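Local coordinates for putative extracellular solute-binding protein (PDB 4P56) that binds mandelate in the periplasm and, as a TRAP-type solute-binding protein, probably hands such small carboxylates to a membrane transporter, at residues P67-V70 and G75-D78; V106-G111 and E305-F310; I169-G174 and D178-V183; D205-P210 and F217-I222; A280-L285 and I290-A295. All coordinates share one frame; numbering follows the deposited sequence.

Contact 1: residues P67-V70 and G75-D78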
# COMPACT_ATOMS: atom_id res chain seq x y z
N PRO A 67 12.50 12.59 14.16
CA PRO A 67 12.75 11.44 15.06
C PRO A 67 11.47 10.77 15.59
O PRO A 67 11.55 9.64 16.07
CB PRO A 67 13.55 12.07 16.19
CG PRO A 67 13.01 13.53 16.23
CD PRO A 67 12.78 13.89 14.81
N LYS A 68 10.33 11.44 15.53
CA LYS A 68 9.05 10.87 15.97
C LYS A 68 7.99 11.16 14.93
O LYS A 68 8.06 12.15 14.19
CB LYS A 68 8.57 11.46 17.30
CG LYS A 68 9.36 11.07 18.51
CD LYS A 68 8.91 11.85 19.74
CE LYS A 68 10.05 12.01 20.74
NZ LYS A 68 9.63 12.63 22.04
N ALA A 69 6.95 10.32 14.89
CA ALA A 69 5.78 10.67 14.07
C ALA A 69 5.16 11.94 14.65
O ALA A 69 5.07 12.06 15.86
CB ALA A 69 4.76 9.50 14.07
N VAL A 70 4.77 12.90 13.81
CA VAL A 70 4.21 14.16 14.34
C VAL A 70 2.72 14.04 14.69
O VAL A 70 2.17 14.90 15.36
CB VAL A 70 4.41 15.33 13.34
CG1 VAL A 70 5.89 15.52 13.09
CG2 VAL A 70 3.68 15.07 12.02
N GLY A 75 -3.60 10.95 10.29
CA GLY A 75 -3.40 12.39 10.42
C GLY A 75 -2.27 12.96 9.57
O GLY A 75 -2.11 14.17 9.45
N HIS A 76 -1.48 12.08 8.98
CA HIS A 76 -0.33 12.53 8.21
C HIS A 76 -0.71 13.31 6.94
O HIS A 76 0.06 14.15 6.49
CB HIS A 76 0.62 11.36 7.90
CG HIS A 76 1.63 11.11 8.99
ND1 HIS A 76 1.30 10.56 10.21
CD2 HIS A 76 2.96 11.37 9.04
CE1 HIS A 76 2.39 10.47 10.96
NE2 HIS A 76 3.41 10.97 10.28
N PHE A 77 -1.89 13.08 6.36
CA PHE A 77 -2.25 13.83 5.17
C PHE A 77 -2.43 15.31 5.55
O PHE A 77 -1.85 16.22 4.94
CB PHE A 77 -3.54 13.28 4.55
CG PHE A 77 -3.86 13.90 3.22
CD1 PHE A 77 -4.39 15.16 3.15
CD2 PHE A 77 -3.61 13.23 2.04
CE1 PHE A 77 -4.65 15.77 1.92
CE2 PHE A 77 -3.90 13.83 0.79
CZ PHE A 77 -4.40 15.09 0.74
N ASP A 78 -3.26 15.55 6.56
CA ASP A 78 -3.48 16.91 7.05
C ASP A 78 -2.19 17.56 7.59
O ASP A 78 -2.02 18.78 7.47
CB ASP A 78 -4.57 16.94 8.11
CG ASP A 78 -5.97 16.74 7.53
OD1 ASP A 78 -6.15 17.05 6.34
OD2 ASP A 78 -6.86 16.23 8.24
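Val70 and His76 are joined less by direct touching than by a shared partner: the hydroxyl oxygen of Ser32 is gripped both by the backbone N of Val70 and by NE2 of the His76 ring. The two nitrogens converge on that oxygen and remain 4.2 Å apart, Val70 N to His76 NE2, and Val70 N approaches the ring obliquely. Beside this polar junction lies a small apolar one. The methyl of Ala69 comes in at the edge of the imidazole, close to its plane, with CB 4.0 Å from CE1 of His76, while Val70 CG2 stays 4.5 Å from His76 NE2. With CG roughly anti to the carbonyl carbon (chi1 -87°) the ring is aimed at the loop, and chi2 (72°) sets the tilt that leaves Ala69 at its edge. ND1 is tied to the carbonyl oxygen of Asn72, which can only accept, so ND1 is the donor and NE2 probably accepts from the serine hydroxyl; together the two bonds fix the ring's rotation.

The 67-70 segment lies in the loop between strand 62-65 and helix 76-81, a beta-loop-alpha connection in which His76 belongs to the helix that follows and reaches back to the loop before it. Only about 100 Å² is buried between the two segments, and the exposed Ala69 contrasts with the buried histidine. Asn72 acts a second time through its side chain, whose OD1 bonds Gly75 N. His76 also packs edge-to-face with Trp34, a residue of the mandelate pocket, although its own side chain lies about 12 Å from the ligand.

Contact 2: residues V106-G111 and E305-F310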
# COMPACT_ATOMS: atom_id res chain seq x y z
N VAL A 106 -5.58 -2.69 -6.85
CA VAL A 106 -5.41 -3.53 -5.67
C VAL A 106 -6.47 -4.64 -5.56
O VAL A 106 -6.63 -5.25 -4.50
CB VAL A 106 -5.39 -2.69 -4.36
CG1 VAL A 106 -4.22 -1.78 -4.37
CG2 VAL A 106 -6.70 -1.90 -4.17
N LEU A 107 -7.13 -4.94 -6.67
CA LEU A 107 -8.17 -5.95 -6.68
C LEU A 107 -7.57 -7.33 -6.40
O LEU A 107 -6.38 -7.55 -6.58
CB LEU A 107 -8.91 -5.94 -8.01
CG LEU A 107 -9.78 -4.68 -8.23
CD1 LEU A 107 -10.07 -4.49 -9.71
CD2 LEU A 107 -11.09 -4.80 -7.47
N PRO A 108 -8.39 -8.28 -5.95
CA PRO A 108 -7.84 -9.62 -5.74
C PRO A 108 -7.23 -10.23 -7.01
O PRO A 108 -7.77 -10.03 -8.10
CB PRO A 108 -9.06 -10.44 -5.30
CG PRO A 108 -9.97 -9.42 -4.66
CD PRO A 108 -9.78 -8.16 -5.49
N PHE A 109 -6.11 -10.92 -6.86
CA PHE A 109 -5.53 -11.81 -7.89
C PHE A 109 -5.00 -11.10 -9.12
O PHE A 109 -5.13 -11.60 -10.23
CB PHE A 109 -6.56 -12.84 -8.37
CG PHE A 109 -7.33 -13.47 -7.26
CD1 PHE A 109 -6.74 -13.80 -6.07
CD2 PHE A 109 -8.69 -13.69 -7.42
CE1 PHE A 109 -7.48 -14.38 -5.05
CE2 PHE A 109 -9.42 -14.26 -6.42
CZ PHE A 109 -8.83 -14.60 -5.23
N SER A 110 -4.41 -9.93 -8.93
CA SER A 110 -4.14 -9.05 -10.05
C SER A 110 -2.69 -8.65 -10.24
O SER A 110 -2.40 -7.87 -11.13
CB SER A 110 -4.90 -7.77 -9.82
OG SER A 110 -4.51 -7.17 -8.60
N GLY A 111 -1.78 -9.11 -9.39
CA GLY A 111 -0.42 -8.60 -9.50
C GLY A 111 0.57 -9.35 -8.64
O GLY A 111 0.36 -9.47 -7.43
N GLU A 305 -15.94 -15.13 -6.52
CA GLU A 305 -17.37 -15.02 -6.61
C GLU A 305 -17.86 -13.95 -5.61
O GLU A 305 -18.78 -13.19 -5.92
CB GLU A 305 -18.03 -16.37 -6.37
CG GLU A 305 -19.42 -16.49 -6.92
CD GLU A 305 -20.43 -15.77 -6.06
OE1 GLU A 305 -20.19 -15.62 -4.84
OE2 GLU A 305 -21.48 -15.34 -6.60
N ARG A 306 -17.24 -13.88 -4.44
CA ARG A 306 -17.68 -12.94 -3.41
C ARG A 306 -17.31 -11.51 -3.76
O ARG A 306 -17.95 -10.56 -3.28
CB ARG A 306 -17.07 -13.26 -2.06
CG ARG A 306 -17.47 -14.63 -1.49
CD ARG A 306 -18.85 -14.63 -0.91
NE ARG A 306 -19.09 -15.88 -0.17
CZ ARG A 306 -19.09 -16.00 1.16
NH1 ARG A 306 -18.90 -14.95 1.94
NH2 ARG A 306 -19.31 -17.20 1.71
N THR A 307 -16.23 -11.37 -4.52
CA THR A 307 -15.66 -10.07 -4.83
C THR A 307 -15.92 -9.65 -6.28
O THR A 307 -15.36 -8.66 -6.75
CB THR A 307 -14.14 -10.05 -4.57
OG1 THR A 307 -13.49 -11.00 -5.43
CG2 THR A 307 -13.86 -10.39 -3.13
N LYS A 308 -16.80 -10.36 -6.96
CA LYS A 308 -17.00 -10.13 -8.39
C LYS A 308 -17.60 -8.76 -8.74
O LYS A 308 -17.48 -8.32 -9.88
CB LYS A 308 -17.87 -11.22 -9.01
CG LYS A 308 -19.29 -11.20 -8.50
CD LYS A 308 -20.10 -12.38 -9.02
CE LYS A 308 -21.50 -12.41 -8.41
NZ LYS A 308 -21.47 -12.45 -6.91
N GLY A 309 -18.24 -8.11 -7.77
CA GLY A 309 -18.88 -6.82 -8.00
C GLY A 309 -17.95 -5.63 -7.79
O GLY A 309 -18.32 -4.49 -8.09
N PHE A 310 -16.74 -5.88 -7.28
CA PHE A 310 -15.83 -4.78 -6.92
C PHE A 310 -15.42 -3.95 -8.13
O PHE A 310 -15.25 -2.72 -8.02
CB PHE A 310 -14.55 -5.29 -6.25
CG PHE A 310 -14.76 -5.85 -4.85
CD1 PHE A 310 -16.03 -5.99 -4.29
CD2 PHE A 310 -13.66 -6.22 -4.11
CE1 PHE A 310 -16.19 -6.51 -3.01
CE2 PHE A 310 -13.80 -6.74 -2.84
CZ PHE A 310 -15.08 -6.87 -2.28
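Leu107 opens the contact by laying its CD2 methyl against the base of Phe310, 3.7 Å from CB of that residue and at the edge of its ring, near the ring plane. The leucine has CG anti to its carbonyl carbon (chi1 -70°), which carries the branch toward the phenylalanine, and the two side chains slide past each other in opposite directions. Its carbonyl oxygen is occupied by the next turn of its own loop, accepting Ser110 OG at 2.8 Å from Leu107 O, with the donor tilted out of the carbonyl plane.

Pro108 follows and points at the 305-310 segment. Its CG comes within 3.9 Å of Thr307 OG1, but this is packing against a hydroxyl already bonded to the carbonyl oxygen of Val303, one turn earlier. The same threonine supports Phe310, holding CB 3.7 Å above one face of that ring, toward the rim. A type I turn from Thr307 to Phe310, closed by Phe310 N to Thr307 O at 3.1 Å, places the two residues side by side.

Phe109, with positive phi, folds back so that its ring has Pro108 CB 3.8 Å above its centre, a packing within the loop itself. The loop thus meets 305-310 through Leu107 CD2 and Pro108 CG, with no hydrogen bond across the contact. Beyond the pair, Phe109 rests on Ile300, Val303 and Arg304 of helix 297-307, Phe310 at the start of helix 310-320 leans on Met175 and Asp178 of helix 174-182, and backbone bonds tie the loop to Gly231, Gly232 and Ser235.

Contact 3: residues I169-G174 and D178-V183. With RMN ((R)-mandelic acid), chain D.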
# COMPACT_ATOMS: atom_id res chain seq x y z
N ILE A 169 -10.36 -9.73 11.69
CA ILE A 169 -9.14 -9.53 10.92
C ILE A 169 -8.73 -8.07 10.87
O ILE A 169 -9.48 -7.22 10.37
CB ILE A 169 -9.34 -9.99 9.46
CG1 ILE A 169 -9.71 -11.48 9.39
CG2 ILE A 169 -8.05 -9.78 8.68
CD1 ILE A 169 -8.64 -12.43 9.98
N ARG A 170 -7.54 -7.79 11.39
CA ARG A 170 -6.99 -6.45 11.27
C ARG A 170 -6.73 -6.15 9.80
O ARG A 170 -5.93 -6.83 9.15
CB ARG A 170 -5.67 -6.38 12.06
CG ARG A 170 -5.19 -4.98 12.43
CD ARG A 170 -4.88 -4.01 11.27
NE ARG A 170 -4.19 -4.61 10.14
CZ ARG A 170 -3.62 -3.92 9.14
NH1 ARG A 170 -3.56 -2.59 9.14
NH2 ARG A 170 -3.08 -4.58 8.13
N VAL A 171 -7.39 -5.13 9.28
CA VAL A 171 -7.11 -4.65 7.94
C VAL A 171 -6.78 -3.16 7.95
O VAL A 171 -7.17 -2.43 8.85
CB VAL A 171 -8.34 -4.89 7.03
CG1 VAL A 171 -8.64 -6.39 6.94
CG2 VAL A 171 -9.55 -4.16 7.58
N GLY A 172 -6.06 -2.68 6.94
CA GLY A 172 -5.78 -1.27 6.85
C GLY A 172 -7.05 -0.44 6.65
O GLY A 172 -7.23 0.64 7.22
N GLY A 173 -7.95 -0.99 5.85
CA GLY A 173 -9.13 -0.29 5.39
C GLY A 173 -9.25 -0.58 3.90
O GLY A 173 -8.66 -1.55 3.42
N GLY A 174 -9.99 0.25 3.17
CA GLY A 174 -10.01 0.12 1.71
C GLY A 174 -10.30 -1.30 1.21
O GLY A 174 -11.19 -1.99 1.73
N ASP A 178 -12.78 -4.35 2.20
CA ASP A 178 -13.85 -4.78 1.27
C ASP A 178 -13.76 -6.30 1.12
O ASP A 178 -14.77 -7.00 1.17
CB ASP A 178 -13.70 -4.16 -0.13
CG ASP A 178 -14.01 -2.66 -0.16
OD1 ASP A 178 -14.77 -2.16 0.71
OD2 ASP A 178 -13.48 -1.98 -1.08
N VAL A 179 -12.55 -6.80 0.91
CA VAL A 179 -12.34 -8.23 0.78
C VAL A 179 -12.72 -8.98 2.07
O VAL A 179 -13.46 -9.97 2.02
CB VAL A 179 -10.90 -8.62 0.34
CG1 VAL A 179 -10.71 -10.15 0.38
CG2 VAL A 179 -10.57 -8.08 -1.05
N ALA A 180 -12.21 -8.55 3.21
CA ALA A 180 -12.58 -9.20 4.48
C ALA A 180 -14.09 -9.34 4.64
O ALA A 180 -14.61 -10.41 4.94
CB ALA A 180 -12.00 -8.42 5.68
N LYS A 181 -14.81 -8.23 4.44
CA LYS A 181 -16.26 -8.22 4.58
C LYS A 181 -16.85 -9.21 3.57
O LYS A 181 -17.70 -10.02 3.90
CB LYS A 181 -16.82 -6.81 4.36
CG LYS A 181 -18.32 -6.67 4.65
CD LYS A 181 -18.83 -5.26 4.37
CE LYS A 181 -20.25 -5.04 4.89
NZ LYS A 181 -21.20 -4.67 3.81
N ALA A 182 -16.38 -9.15 2.32
CA ALA A 182 -17.01 -9.97 1.28
C ALA A 182 -16.87 -11.48 1.56
O ALA A 182 -17.77 -12.26 1.26
CB ALA A 182 -16.44 -9.63 -0.08
N VAL A 183 -15.73 -11.88 2.11
CA VAL A 183 -15.50 -13.29 2.39
C VAL A 183 -16.11 -13.71 3.74
O VAL A 183 -16.00 -14.86 4.13
CB VAL A 183 -14.01 -13.69 2.31
CG1 VAL A 183 -13.46 -13.50 0.92
CG2 VAL A 183 -13.18 -12.93 3.34
C1 RMN D . 0.25 -1.31 5.32
C2 RMN D . 1.00 -0.24 5.79
C3 RMN D . 2.34 -0.40 6.10
C4 RMN D . 2.93 -1.64 5.98
C5 RMN D . 2.18 -2.72 5.52
C6 RMN D . 0.85 -2.54 5.20
C7 RMN D . -1.21 -1.13 5.00
C10 RMN D . -2.02 -1.77 6.09
O8 RMN D . -1.59 -1.76 3.84
O11 RMN D . -2.37 -3.00 6.03
O12 RMN D . -2.32 -1.10 7.12
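Gly174 and Asp178 make the tight part of this contact, although it lies at the end partly exposed to solvent. The Asp178 amide donates to Gly174 O at 2.9 Å with an N-H...O angle of 155°, an i to i+4 backbone bond lying in the plane of the carbonyl. The carboxylate of the aspartate stays beside that oxygen, CG 3.5 Å from Gly174 O, and finds its strongest polar partner in Lys103. Further in, the packing is looser but buried: the valine branch Val171 CG1 meets the Ala180 methyl, CG1 to CB 4.1 Å, a single apolar touch walled by Phe208. Strand 168-171 and helix 174-182 are here the first two elements of a beta-alpha-beta unit, packed together through small side chains.

On the ligand side the strand presents Arg170. Bends at chi2 and chi3 swing its guanidinium edge-on to mandelate, where NH1 donates to O12 of the ligand at 2.8 Å and a nearly straight 174°, and NH2 to O11 of the ligand at 2.7 Å. NH1 also bonds the carbonyl oxygen of Lys190, a second partner that positions the group, while Gly172 N lies over one guanidinium face and Phe209 adds a cation-pi contact. Tyr94 and Asp236 also bond the ligand. A two-pronged arginine-carboxylate grip of this kind is characteristic of many TRAP solute-binding proteins and is consistent with a preference for carboxylate ligands.

Contact 4: residues D205-P210 and F217-I222. With RMN ((R)-mandelic acid), chain D.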
# COMPACT_ATOMS: atom_id res chain seq x y z
N ASP A 205 -8.14 -12.09 15.39
CA ASP A 205 -7.84 -13.49 15.09
C ASP A 205 -6.79 -13.59 14.01
O ASP A 205 -6.26 -14.68 13.73
CB ASP A 205 -9.08 -14.19 14.53
CG ASP A 205 -10.18 -14.29 15.54
OD1 ASP A 205 -9.93 -14.85 16.62
OD2 ASP A 205 -11.28 -13.79 15.24
N GLY A 206 -6.52 -12.47 13.35
CA GLY A 206 -5.70 -12.51 12.16
C GLY A 206 -5.51 -11.13 11.57
O GLY A 206 -5.92 -10.12 12.14
N VAL A 207 -4.80 -11.11 10.45
CA VAL A 207 -4.38 -9.86 9.83
C VAL A 207 -4.17 -10.06 8.36
O VAL A 207 -3.70 -11.12 7.93
CB VAL A 207 -3.10 -9.26 10.49
CG1 VAL A 207 -1.94 -10.23 10.45
CG2 VAL A 207 -2.70 -7.96 9.80
N PHE A 208 -4.57 -9.06 7.58
CA PHE A 208 -4.28 -9.04 6.15
C PHE A 208 -3.04 -8.16 6.04
O PHE A 208 -3.08 -6.98 6.39
CB PHE A 208 -5.45 -8.44 5.32
CG PHE A 208 -6.60 -9.40 5.05
CD1 PHE A 208 -6.63 -10.67 5.57
CD2 PHE A 208 -7.70 -8.99 4.25
CE1 PHE A 208 -7.68 -11.52 5.30
CE2 PHE A 208 -8.73 -9.83 3.99
CZ PHE A 208 -8.73 -11.11 4.52
N PHE A 209 -1.92 -8.75 5.62
CA PHE A 209 -0.66 -8.03 5.42
C PHE A 209 0.08 -8.67 4.24
O PHE A 209 -0.19 -9.84 3.90
CB PHE A 209 0.23 -8.22 6.64
CG PHE A 209 0.29 -7.04 7.58
CD1 PHE A 209 0.01 -5.75 7.17
CD2 PHE A 209 0.69 -7.24 8.88
CE1 PHE A 209 0.11 -4.69 8.05
CE2 PHE A 209 0.78 -6.17 9.78
CZ PHE A 209 0.50 -4.90 9.35
N PRO A 210 1.03 -7.94 3.63
CA PRO A 210 1.97 -8.59 2.73
C PRO A 210 3.01 -9.36 3.54
O PRO A 210 3.04 -9.23 4.77
CB PRO A 210 2.62 -7.42 2.00
CG PRO A 210 2.67 -6.34 3.06
CD PRO A 210 1.40 -6.53 3.88
N PHE A 217 6.63 -6.21 11.70
CA PHE A 217 5.73 -5.88 12.81
C PHE A 217 5.83 -6.90 13.97
O PHE A 217 5.08 -6.84 14.94
CB PHE A 217 4.31 -5.72 12.29
CG PHE A 217 4.11 -4.45 11.49
CD1 PHE A 217 3.77 -3.26 12.13
CD2 PHE A 217 4.29 -4.44 10.13
CE1 PHE A 217 3.59 -2.09 11.39
CE2 PHE A 217 4.12 -3.26 9.39
CZ PHE A 217 3.77 -2.09 10.03
N LYS A 218 6.79 -7.82 13.84
CA LYS A 218 7.13 -8.78 14.89
C LYS A 218 5.97 -9.68 15.24
O LYS A 218 5.71 -9.95 16.42
CB LYS A 218 7.62 -8.05 16.15
CG LYS A 218 8.89 -7.24 15.93
CD LYS A 218 9.17 -6.34 17.14
CE LYS A 218 9.78 -5.00 16.74
NZ LYS A 218 11.25 -5.07 16.49
N LEU A 219 5.28 -10.18 14.22
CA LEU A 219 4.11 -11.01 14.42
C LEU A 219 4.41 -12.51 14.31
O LEU A 219 3.51 -13.33 14.50
CB LEU A 219 3.05 -10.66 13.38
CG LEU A 219 2.66 -9.19 13.28
CD1 LEU A 219 1.60 -8.97 12.21
CD2 LEU A 219 2.15 -8.70 14.60
N ASP A 220 5.65 -12.89 14.02
CA ASP A 220 5.91 -14.27 13.65
C ASP A 220 6.03 -15.23 14.84
O ASP A 220 6.26 -16.42 14.65
CB ASP A 220 7.13 -14.38 12.73
CG ASP A 220 8.34 -13.64 13.25
OD1 ASP A 220 8.20 -12.51 13.78
OD2 ASP A 220 9.44 -14.20 13.10
N SER A 221 5.88 -14.72 16.05
CA SER A 221 5.80 -15.58 17.23
C SER A 221 4.36 -15.73 17.71
O SER A 221 4.10 -16.44 18.68
CB SER A 221 6.69 -15.07 18.35
OG SER A 221 8.05 -15.31 18.05
N ILE A 222 3.44 -15.08 17.01
CA ILE A 222 2.00 -15.16 17.29
C ILE A 222 1.25 -15.87 16.16
O ILE A 222 0.44 -16.77 16.38
CB ILE A 222 1.40 -13.76 17.40
CG1 ILE A 222 1.98 -13.00 18.60
CG2 ILE A 222 -0.11 -13.85 17.50
CD1 ILE A 222 1.66 -11.50 18.56
C1 RMN D . 0.25 -1.31 5.32
C2 RMN D . 1.00 -0.24 5.79
C3 RMN D . 2.34 -0.40 6.10
C4 RMN D . 2.93 -1.64 5.98
C5 RMN D . 2.18 -2.72 5.52
C6 RMN D . 0.85 -2.54 5.20
C7 RMN D . -1.21 -1.13 5.00
C10 RMN D . -2.02 -1.77 6.09
O8 RMN D . -1.59 -1.76 3.84
O11 RMN D . -2.37 -3.00 6.03
O12 RMN D . -2.32 -1.10 7.12
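Phe209 and Phe217 lie nearly flat against each other but slid apart, ring centroids 5.0 Å from one another and planes at 23°, so that the rings scarcely overlap. What bridges them is one corner of a ring: Phe209 CZ stands over the rim of a Phe217 face, 3.9 Å from CD2 of Phe217. Leu219 CD1 fits against the adjoining CE2-CD2 edge of Phe209, in the ring plane and 3.8 Å from CE2 of Phe209. That methyl is the bump of the contact. It also reaches tip to tip toward Val207, with CG1 of the valine 4.1 Å from Leu219 CD1, and so sits in the hollow between Val207 and the Phe209 ring. The other valine methyl, CG2, stands 3.6 Å above the Phe209 plane, toward its rim. Val207 is set with CG1 between its backbone N and carbonyl carbon (chi1 57°), which directs one methyl to the leucine and the other to the ring.

Mandelate lies near the CE1 corner of Phe209: its C6 is 3.6 Å from Phe209 CE1, and its C4 comes to the Phe217 edge, 4.0 Å from CE2 of that residue. The loop can deliver Phe217 and Leu219 because helix 211-216 ends in a Schellman motif, with Lys218 as its C-prime residue. Buried and wholly apolar across the two segments, this is an aromatic wall of a ligand pocket, set on a central strand of a mixed sheet.

Contact 5: residues A280-L285 and I290-A295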
# COMPACT_ATOMS: atom_id res chain seq x y z
N ALA A 280 12.79 -11.69 1.57
CA ALA A 280 13.51 -12.02 2.81
C ALA A 280 12.61 -12.74 3.82
O ALA A 280 13.04 -13.65 4.55
CB ALA A 280 14.10 -10.75 3.44
N ALA A 281 11.35 -12.32 3.87
CA ALA A 281 10.39 -12.85 4.85
C ALA A 281 10.00 -14.29 4.58
O ALA A 281 9.44 -14.95 5.46
CB ALA A 281 9.15 -11.99 4.88
N ARG A 282 10.25 -14.78 3.38
CA ARG A 282 9.93 -16.15 3.06
C ARG A 282 10.74 -17.13 3.91
O ARG A 282 10.29 -18.24 4.15
CB ARG A 282 10.13 -16.43 1.58
CG ARG A 282 9.17 -15.64 0.69
CD ARG A 282 8.83 -16.41 -0.58
NE ARG A 282 7.99 -17.57 -0.31
CZ ARG A 282 6.66 -17.53 -0.13
NH1 ARG A 282 6.03 -16.37 -0.14
NH2 ARG A 282 5.98 -18.65 0.09
N LYS A 283 11.90 -16.75 4.41
CA LYS A 283 12.62 -17.70 5.26
C LYS A 283 11.74 -18.02 6.48
O LYS A 283 11.72 -19.15 6.96
CB LYS A 283 13.97 -17.18 5.72
CG LYS A 283 14.76 -18.22 6.54
CD LYS A 283 14.84 -19.58 5.83
CE LYS A 283 15.95 -20.49 6.39
NZ LYS A 283 15.71 -20.95 7.80
N VAL A 284 11.01 -17.03 6.97
CA VAL A 284 10.09 -17.27 8.07
C VAL A 284 8.82 -17.98 7.59
O VAL A 284 8.37 -18.94 8.22
CB VAL A 284 9.67 -15.96 8.78
CG1 VAL A 284 8.59 -16.23 9.82
CG2 VAL A 284 10.87 -15.31 9.42
N LEU A 285 8.22 -17.51 6.50
CA LEU A 285 7.01 -18.16 5.97
C LEU A 285 7.21 -19.64 5.70
O LEU A 285 6.31 -20.44 5.97
CB LEU A 285 6.56 -17.52 4.64
CG LEU A 285 5.81 -16.21 4.67
CD1 LEU A 285 5.42 -15.79 3.23
CD2 LEU A 285 4.59 -16.32 5.54
N ILE A 290 5.03 -21.87 10.86
CA ILE A 290 3.77 -21.43 10.29
C ILE A 290 3.25 -22.53 9.39
O ILE A 290 4.02 -23.10 8.63
CB ILE A 290 3.99 -20.18 9.45
CG1 ILE A 290 4.35 -19.01 10.36
CG2 ILE A 290 2.74 -19.84 8.65
CD1 ILE A 290 4.84 -17.79 9.58
N GLU A 291 1.96 -22.83 9.49
CA GLU A 291 1.33 -23.74 8.53
C GLU A 291 0.97 -22.95 7.29
O GLU A 291 0.03 -22.15 7.27
CB GLU A 291 0.09 -24.42 9.09
CG GLU A 291 -0.51 -25.41 8.09
CD GLU A 291 -1.81 -26.04 8.55
OE1 GLU A 291 -2.28 -25.73 9.67
OE2 GLU A 291 -2.37 -26.87 7.79
N LEU A 292 1.70 -23.21 6.22
CA LEU A 292 1.61 -22.39 5.02
C LEU A 292 0.70 -23.04 3.98
O LEU A 292 0.94 -24.16 3.54
CB LEU A 292 3.01 -22.21 4.46
CG LEU A 292 3.12 -21.32 3.23
CD1 LEU A 292 2.62 -19.90 3.52
CD2 LEU A 292 4.58 -21.27 2.73
N VAL A 293 -0.34 -22.32 3.56
CA VAL A 293 -1.30 -22.86 2.61
C VAL A 293 -1.22 -22.08 1.30
O VAL A 293 -1.03 -20.86 1.31
CB VAL A 293 -2.74 -22.76 3.19
CG1 VAL A 293 -3.78 -23.23 2.18
CG2 VAL A 293 -2.83 -23.57 4.45
N LYS A 294 -1.30 -22.79 0.18
CA LYS A 294 -1.55 -22.15 -1.11
C LYS A 294 -3.03 -22.32 -1.40
O LYS A 294 -3.52 -23.44 -1.48
CB LYS A 294 -0.72 -22.78 -2.22
CG LYS A 294 -0.96 -22.14 -3.60
CD LYS A 294 0.11 -22.58 -4.61
CE LYS A 294 -0.07 -21.96 -5.99
NZ LYS A 294 -1.11 -22.64 -6.83
N ALA A 295 -3.74 -21.22 -1.57
CA ALA A 295 -5.17 -21.27 -1.83
C ALA A 295 -5.44 -22.24 -2.96
O ALA A 295 -4.85 -22.12 -4.02
CB ALA A 295 -5.70 -19.88 -2.20
O HOH W 1 7.96 -20.64 10.32
O HOH W 2 6.08 -22.84 7.03
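Ile290, at the head of the second segment, makes the closest apolar fit with the end of the helix: its CD1 meets Val284 CG1 at 4.1 Å and approaches Leu285 CD2. Its backbone is linked to the same helix turn through two waters. One donates to Val284 O at 2.7 Å and accepts from Ile290 N; the other donates to both Leu285 O and Ile290 O, 2.6 Å from each. The last helical carbonyls are thus met by solvent rather than by backbone amides of the strand.

Glu291 turns away from the helix, and Leu292 then faces it again. Having CG anti to its N (chi1 -177°), Leu292 brings CD2 to 3.8 Å from Leu285 O and 4.0 Å from Arg282 NH2. The arginine crosses this leucine at about a right angle, while its charge is engaged by Glu228 and Glu286. Beyond Leu292 the strand continues along 225-228, which it pairs with in parallel. Leu214 of helix 211-216 packs against both Leu285 and Ile290. This is a helix-turn-strand junction, in which helix 263-285 leads through a short loop into strand 291-294, an outermost strand of the mixed sheet within this chain.

In the fold
Contacts 3 and 4 each contribute to the mandelate pocket: neighbouring strands 168-171 and 206-210 bond through Arg170 with Gly206 and Phe208, and both touch mandelate, one with a charged grip, the other with apolar rings. Contact 4 is wholly buried; contact 3 runs from buried strand to partly exposed helix turn. Contact 5 reaches the same sheet at its far edge, meets contact 4 where Asp220 packs on Val284, and relies partly on water. Contact 2 lies beside contact 3, joined by Arg306 to Ala182 and by Phe310 against helix 174-182, and is mostly apolar packing, with no hydrogen bond across it. Contact 1 stands apart, about 25 Å from contact 3 between centres, organised round one serine hydroxyl.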